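Local atomic coordinates of putative leucoanthocyanidin reductase 1 (Vitis vinifera, PDB entry 3I6I), a protein that probably catalyses the NADPH-dependent reduction of leucoanthocyanidins in flavonoid biosynthesis, using a Rossmann-type fold to bind its cofactor. Residues L68-K80 with I96-A108. Sequence-based numbering, arbitrary orientation. Where two conformers were deposited one is given.
Sequences LINEQEAMEKILK and ILDQIALVKAMKA. With NDP (NADPH dihydro-nicotinamide-adenine-dinucleotide phosphate), chain B.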
loop_
_atom_site.group_PDB
_atom_site.type_symbol
_atom_site.label_atom_id
_atom_site.label_comp_id
_atom_site.label_asym_id
_atom_site.label_seq_id
_atom_site.Cartn_x
_atom_site.Cartn_y
_atom_site.Cartn_z
ATOM N N LEU A 68 -12.696 10.105 13.278
ATOM C CA LEU A 68 -11.627 10.578 12.413
ATOM C C LEU A 68 -10.330 10.417 13.198
ATOM O O LEU A 68 -10.289 10.754 14.386
ATOM C CB LEU A 68 -11.820 12.054 12.068
ATOM C CG LEU A 68 -12.941 12.432 11.082
ATOM C CD1 LEU A 68 -13.012 13.937 10.954
ATOM C CD2 LEU A 68 -12.707 11.770 9.723
ATOM N N ILE A 69 -9.283 9.923 12.533
ATOM C CA ILE A 69 -8.051 9.531 13.229
ATOM C C ILE A 69 -7.244 10.708 13.773
ATOM O O ILE A 69 -6.419 10.506 14.634
ATOM C CB ILE A 69 -7.121 8.594 12.399
ATOM C CG1 ILE A 69 -6.512 9.308 11.186
ATOM C CG2 ILE A 69 -7.851 7.305 12.018
ATOM C CD1 ILE A 69 -5.351 8.488 10.615
ATOM N N ASN A 70 -7.512 11.922 13.294
ATOM C CA ASN A 70 -6.851 13.143 13.821
ATOM C C ASN A 70 -7.443 13.699 15.151
ATOM O O ASN A 70 -6.988 14.725 15.681
ATOM C CB ASN A 70 -6.869 14.255 12.759
ATOM C CG ASN A 70 -8.248 14.445 12.151
ATOM O OD1 ASN A 70 -8.785 13.564 11.486
ATOM N ND2 ASN A 70 -8.815 15.552 12.399
ATOM N N GLU A 71 -8.472 13.029 15.666
ATOM C CA GLU A 71 -9.157 13.447 16.881
ATOM C C GLU A 71 -8.729 12.519 18.000
ATOM O O GLU A 71 -9.290 11.436 18.139
ATOM C CB GLU A 71 -10.659 13.304 16.674
ATOM C CG GLU A 71 -11.219 14.293 15.691
ATOM C CD GLU A 71 -12.716 14.123 15.501
ATOM O OE1 GLU A 71 -13.196 12.974 15.279
ATOM O OE2 GLU A 71 -13.406 15.146 15.574
ATOM N N GLN A 72 -7.715 12.914 18.759
ATOM C CA GLN A 72 -7.071 11.981 19.719
ATOM C C GLN A 72 -8.034 11.438 20.763
ATOM O O GLN A 72 -8.133 10.201 20.935
ATOM C CB GLN A 72 -5.888 12.646 20.417
ATOM C CG GLN A 72 -5.048 11.675 21.266
ATOM C CD GLN A 72 -3.939 12.337 22.060
ATOM O OE1 GLN A 72 -3.359 13.322 21.633
ATOM N NE2 GLN A 72 -3.614 11.758 23.212
ATOM N N GLU A 73 -8.726 12.332 21.465
ATOM C CA GLU A 73 -9.720 11.920 22.471
ATOM C C GLU A 73 -10.775 10.943 21.896
ATOM O O GLU A 73 -11.092 9.940 22.530
ATOM C CB GLU A 73 -10.388 13.129 23.139
ATOM C CG GLU A 73 -11.666 12.815 23.928
ATOM C CD GLU A 73 -12.381 14.058 24.522
ATOM O OE1 GLU A 73 -13.463 13.874 25.109
ATOM O OE2 GLU A 73 -11.878 15.202 24.411
ATOM N N ALA A 74 -11.314 11.245 20.711
ATOM C CA ALA A 74 -12.260 10.342 20.034
ATOM C C ALA A 74 -11.649 8.971 19.783
ATOM O O ALA A 74 -12.302 7.940 19.989
ATOM C CB ALA A 74 -12.755 10.963 18.689
ATOM N N MET A 75 -10.400 8.940 19.325
ATOM C CA MET A 75 -9.755 7.655 19.029
ATOM C C MET A 75 -9.493 6.864 20.301
ATOM O O MET A 75 -9.620 5.628 20.307
ATOM C CB MET A 75 -8.448 7.825 18.267
ATOM C CG MET A 75 -8.592 8.368 16.867
ATOM S SD MET A 75 -9.742 7.380 15.858
ATOM C CE MET A 75 -11.157 8.466 15.805
ATOM N N GLU A 76 -9.139 7.566 21.378
ATOM C CA GLU A 76 -8.922 6.879 22.650
ATOM C C GLU A 76 -10.220 6.174 23.064
ATOM O O GLU A 76 -10.211 4.999 23.479
ATOM C CB GLU A 76 -8.429 7.837 23.726
ATOM C CG GLU A 76 -7.035 8.392 23.491
ATOM C CD GLU A 76 -6.538 9.242 24.650
ATOM O OE1 GLU A 76 -7.106 9.130 25.766
ATOM O OE2 GLU A 76 -5.585 10.028 24.459
ATOM N N LYS A 77 -11.348 6.868 22.901
ATOM C CA LYS A 77 -12.630 6.321 23.321
ATOM C C LYS A 77 -12.990 5.062 22.537
ATOM O O LYS A 77 -13.398 4.078 23.112
ATOM C CB LYS A 77 -13.753 7.365 23.222
ATOM C CG LYS A 77 -13.845 8.294 24.445
ATOM N N ILE A 78 -12.825 5.118 21.226
ATOM C CA ILE A 78 -13.104 3.987 20.335
ATOM C C ILE A 78 -12.208 2.759 20.657
ATOM O O ILE A 78 -12.700 1.639 20.814
ATOM C CB ILE A 78 -12.883 4.429 18.878
ATOM C CG1 ILE A 78 -14.099 5.234 18.396
ATOM C CG2 ILE A 78 -12.586 3.234 17.976
ATOM C CD1 ILE A 78 -13.912 5.865 17.023
ATOM N N LEU A 79 -10.904 2.981 20.800
ATOM C CA LEU A 79 -9.984 1.878 21.086
ATOM C C LEU A 79 -10.317 1.209 22.419
ATOM O O LEU A 79 -10.163 -0.013 22.567
ATOM C CB LEU A 79 -8.547 2.362 21.123
ATOM C CG LEU A 79 -7.951 2.920 19.835
ATOM C CD1 LEU A 79 -6.604 3.593 20.145
ATOM C CD2 LEU A 79 -7.795 1.872 18.741
ATOM N N LYS A 80 -10.762 2.011 23.375
ATOM C CA LYS A 80 -11.114 1.507 24.695
ATOM C C LYS A 80 -12.458 0.813 24.678
ATOM O O LYS A 80 -12.578 -0.327 25.144
ATOM C CB LYS A 80 -11.142 2.632 25.747
ATOM C CG LYS A 80 -9.776 3.080 26.264
ATOM C CD LYS A 80 -9.919 4.177 27.349
ATOM N N ILE A 96 -1.279 11.617 5.793
ATOM C CA ILE A 96 -0.300 10.853 6.578
ATOM C C ILE A 96 -0.114 11.440 8.020
ATOM O O ILE A 96 -0.086 10.691 8.997
ATOM C CB ILE A 96 1.059 10.767 5.846
ATOM C CG1 ILE A 96 0.901 10.002 4.531
ATOM C CG2 ILE A 96 2.107 10.100 6.755
ATOM C CD1 ILE A 96 0.227 8.631 4.679
ATOM N N LEU A 97 0.014 12.742 8.158
ATOM C CA LEU A 97 0.224 13.330 9.519
ATOM C C LEU A 97 -1.050 13.333 10.413
ATOM O O LEU A 97 -0.967 13.535 11.630
ATOM C CB LEU A 97 0.831 14.695 9.415
ATOM C CG LEU A 97 2.195 14.812 8.789
ATOM C CD1 LEU A 97 2.630 16.263 8.798
ATOM C CD2 LEU A 97 3.180 13.902 9.463
ATOM N N ASP A 98 -2.210 13.015 9.833
ATOM C CA ASP A 98 -3.427 12.760 10.625
ATOM C C ASP A 98 -3.208 11.561 11.544
ATOM O O ASP A 98 -3.939 11.348 12.520
ATOM C CB ASP A 98 -4.649 12.465 9.729
ATOM C CG ASP A 98 -5.170 13.694 8.956
ATOM O OD1 ASP A 98 -4.785 14.840 9.268
ATOM O OD2 ASP A 98 -6.010 13.482 8.038
ATOM N N GLN A 99 -2.202 10.747 11.228
ATOM C CA GLN A 99 -1.888 9.594 12.046
ATOM C C GLN A 99 -1.229 9.961 13.389
ATOM O O GLN A 99 -1.178 9.123 14.290
ATOM C CB GLN A 99 -0.984 8.637 11.275
ATOM C CG GLN A 99 -1.691 7.965 10.126
ATOM C CD GLN A 99 -0.775 7.108 9.305
ATOM O OE1 GLN A 99 -0.920 5.867 9.258
ATOM N NE2 GLN A 99 0.209 7.746 8.686
ATOM N N ILE A 100 -0.732 11.188 13.524
ATOM C CA ILE A 100 -0.029 11.601 14.735
ATOM C C ILE A 100 -0.950 11.491 15.937
ATOM O O ILE A 100 -0.576 10.880 16.965
ATOM C CB ILE A 100 0.561 13.001 14.616
ATOM C CG1 ILE A 100 1.715 13.019 13.601
ATOM C CG2 ILE A 100 1.071 13.512 15.980
ATOM C CD1 ILE A 100 2.336 14.355 13.445
ATOM N N ALA A 101 -2.155 12.047 15.826
ATOM C CA ALA A 101 -3.133 11.930 16.942
ATOM C C ALA A 101 -3.507 10.476 17.230
ATOM O O ALA A 101 -3.673 10.087 18.383
ATOM C CB ALA A 101 -4.398 12.753 16.665
ATOM N N LEU A 102 -3.637 9.660 16.187
ATOM C CA LEU A 102 -3.907 8.240 16.376
ATOM C C LEU A 102 -2.812 7.524 17.159
ATOM O O LEU A 102 -3.120 6.696 18.032
ATOM C CB LEU A 102 -4.106 7.520 15.029
ATOM C CG LEU A 102 -4.441 6.038 15.038
ATOM C CD1 LEU A 102 -5.679 5.690 15.850
ATOM C CD2 LEU A 102 -4.543 5.501 13.558
ATOM N N VAL A 103 -1.553 7.816 16.835
ATOM C CA VAL A 103 -0.401 7.259 17.565
ATOM C C VAL A 103 -0.446 7.720 19.025
ATOM O O VAL A 103 -0.319 6.907 19.932
ATOM C CB VAL A 103 0.951 7.603 16.880
ATOM C CG1 VAL A 103 2.160 7.152 17.746
ATOM C CG2 VAL A 103 1.029 6.988 15.463
ATOM N N LYS A 104 -0.662 9.016 19.279
ATOM C CA LYS A 104 -0.766 9.494 20.670
ATOM C C LYS A 104 -1.901 8.776 21.427
ATOM O O LYS A 104 -1.775 8.445 22.623
ATOM C CB LYS A 104 -0.934 11.015 20.694
ATOM C CG LYS A 104 0.303 11.766 20.178
ATOM C CD LYS A 104 0.346 13.218 20.659
ATOM C CE LYS A 104 0.754 13.346 22.147
ATOM N NZ LYS A 104 2.049 12.620 22.525
ATOM N N ALA A 105 -3.006 8.509 20.732
ATOM C CA ALA A 105 -4.166 7.823 21.311
ATOM C C ALA A 105 -3.830 6.385 21.664
ATOM O O ALA A 105 -4.157 5.909 22.779
ATOM C CB ALA A 105 -5.374 7.893 20.381
ATOM N N MET A 106 -3.156 5.699 20.751
ATOM C CA MET A 106 -2.713 4.331 21.023
ATOM C C MET A 106 -1.734 4.273 22.188
ATOM O O MET A 106 -1.798 3.358 23.024
ATOM C CB MET A 106 -2.098 3.693 19.787
ATOM C CG MET A 106 -3.112 3.376 18.737
ATOM S SD MET A 106 -2.467 2.573 17.244
ATOM C CE MET A 106 -1.337 3.800 16.633
ATOM N N LYS A 107 -0.825 5.231 22.251
ATOM C CA LYS A 107 0.109 5.297 23.368
ATOM C C LYS A 107 -0.621 5.510 24.689
ATOM O O LYS A 107 -0.287 4.872 25.691
ATOM C CB LYS A 107 1.120 6.411 23.164
ATOM C CG LYS A 107 2.235 6.451 24.206
ATOM C CD LYS A 107 3.098 7.706 24.043
ATOM C CE LYS A 107 4.138 7.793 25.161
ATOM N NZ LYS A 107 4.952 9.047 25.129
ATOM N N ALA A 108 -1.601 6.416 24.693
ATOM C CA ALA A 108 -2.406 6.678 25.893
ATOM C C ALA A 108 -3.178 5.474 26.408
ATOM O O ALA A 108 -3.236 5.250 27.620
ATOM C CB ALA A 108 -3.369 7.840 25.646
HETATM P PA NDP B . -7.318 6.608 -0.462
HETATM O O1A NDP B . -7.346 8.103 -0.665
HETATM O O2A NDP B . -7.898 5.658 -1.669
HETATM O O5B NDP B . -8.081 6.094 0.858
HETATM C C5B NDP B . -7.870 6.737 2.076
HETATM C C4B NDP B . -8.822 6.267 3.108
HETATM O O4B NDP B . -8.389 7.026 4.303
HETATM C C3B NDP B . -10.281 6.701 2.812
HETATM O O3B NDP B . -11.239 5.723 3.298
HETATM C C2B NDP B . -10.421 8.001 3.601
HETATM O O2B NDP B . -11.786 8.203 3.967
HETATM C C1B NDP B . -9.621 7.635 4.849
HETATM N N9A NDP B . -9.197 8.751 5.694
HETATM C C8A NDP B . -8.412 9.758 5.312
HETATM N N7A NDP B . -8.210 10.568 6.353
HETATM C C5A NDP B . -8.856 10.065 7.409
HETATM C C6A NDP B . -9.003 10.475 8.736
HETATM N N6A NDP B . -8.404 11.585 9.174
HETATM N N1A NDP B . -9.753 9.726 9.569
HETATM C C2A NDP B . -10.328 8.605 9.138
HETATM N N3A NDP B . -10.199 8.169 7.878
HETATM C C4A NDP B . -9.476 8.898 6.998
HETATM O O3 NDP B . -5.793 6.182 -0.227
HETATM P PN NDP B . -4.883 5.056 -0.988
HETATM O O1N NDP B . -5.378 3.660 -1.013
HETATM O O2N NDP B . -4.514 5.747 -2.354
HETATM O O5D NDP B . -3.516 5.234 -0.091
HETATM C C5D NDP B . -3.346 4.474 1.115
HETATM C C4D NDP B . -1.878 4.259 1.353
HETATM O O4D NDP B . -1.488 3.341 0.294
HETATM C C3D NDP B . -1.009 5.485 1.219
HETATM O O3D NDP B . 0.076 5.371 2.135
HETATM C C2D NDP B . -0.467 5.352 -0.192
HETATM O O2D NDP B . 0.825 5.924 -0.213
HETATM C C1D NDP B . -0.335 3.841 -0.368
HETATM N N1N NDP B . -0.570 3.322 -1.764
HETATM C C2N NDP B . 0.263 2.328 -2.334
HETATM C C3N NDP B . 0.279 2.145 -3.653
HETATM C C7N NDP B . 1.166 1.040 -4.258
HETATM O O7N NDP B . 1.829 0.291 -3.531
HETATM N N7N NDP B . 1.107 0.894 -5.571
HETATM C C4N NDP B . -0.597 3.032 -4.552
HETATM C C5N NDP B . -1.787 3.590 -3.779
HETATM C C6N NDP B . -1.766 3.653 -2.454
HETATM P P2B NDP B . -12.610 9.494 3.280
HETATM O O1X NDP B . -12.806 9.242 1.828
HETATM O O2X NDP B . -13.923 9.599 4.171
HETATM O O3X NDP B . -11.723 10.777 3.552
#
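I69 and D98 meet beside the NADPH adenine. The branched I69 side chain lies over one face of the base through CG1 and CG2, and L68 CD2 over the other, 3.6 Å from N1A. At the rim, I69 N donates to N1A (3.0 Å), while N6A donates to N70 OD1 and D98 OD2. K104 CB covers one face of the Q72 amide, 3.6 Å from Q72 CD; A108 CB sits over a face of the E76 carboxylate, 3.3 Å from E76 OE2. Q72 NE2 donates to E76 OE2 (2.9 Å), nearly along its C-O axis but tilted somewhat from the amide plane. With CG anti to the backbone N (chi1 -171°), the extended Q72 chain passes A101 O and brings its amide against K104 CB. Shortening Q72 to an alanine is likely to leave E76 OE2 without this donor and K104 CB without its cover.

Small A105 suits the crossing: its CB packs against E76 CG and M75 CB, letting the helical axes approach to 8.3 Å at -46°. A101's methyl sits under the turn at N70 O. Deeper in, L102 meets I69 and M75, and L79 CD1 touches M106 CG; F115 of strand 114-116 backs L102 and M106.

No hydrogen bond joins the segments directly; the adenine bridges them, bonded to both. Apolar contacts thus bring together the turn at I69-N70 and the residues leading into helix 99-108, whose complementary donor and acceptors read the base, and the D98 carboxylate probably polarises its amino group.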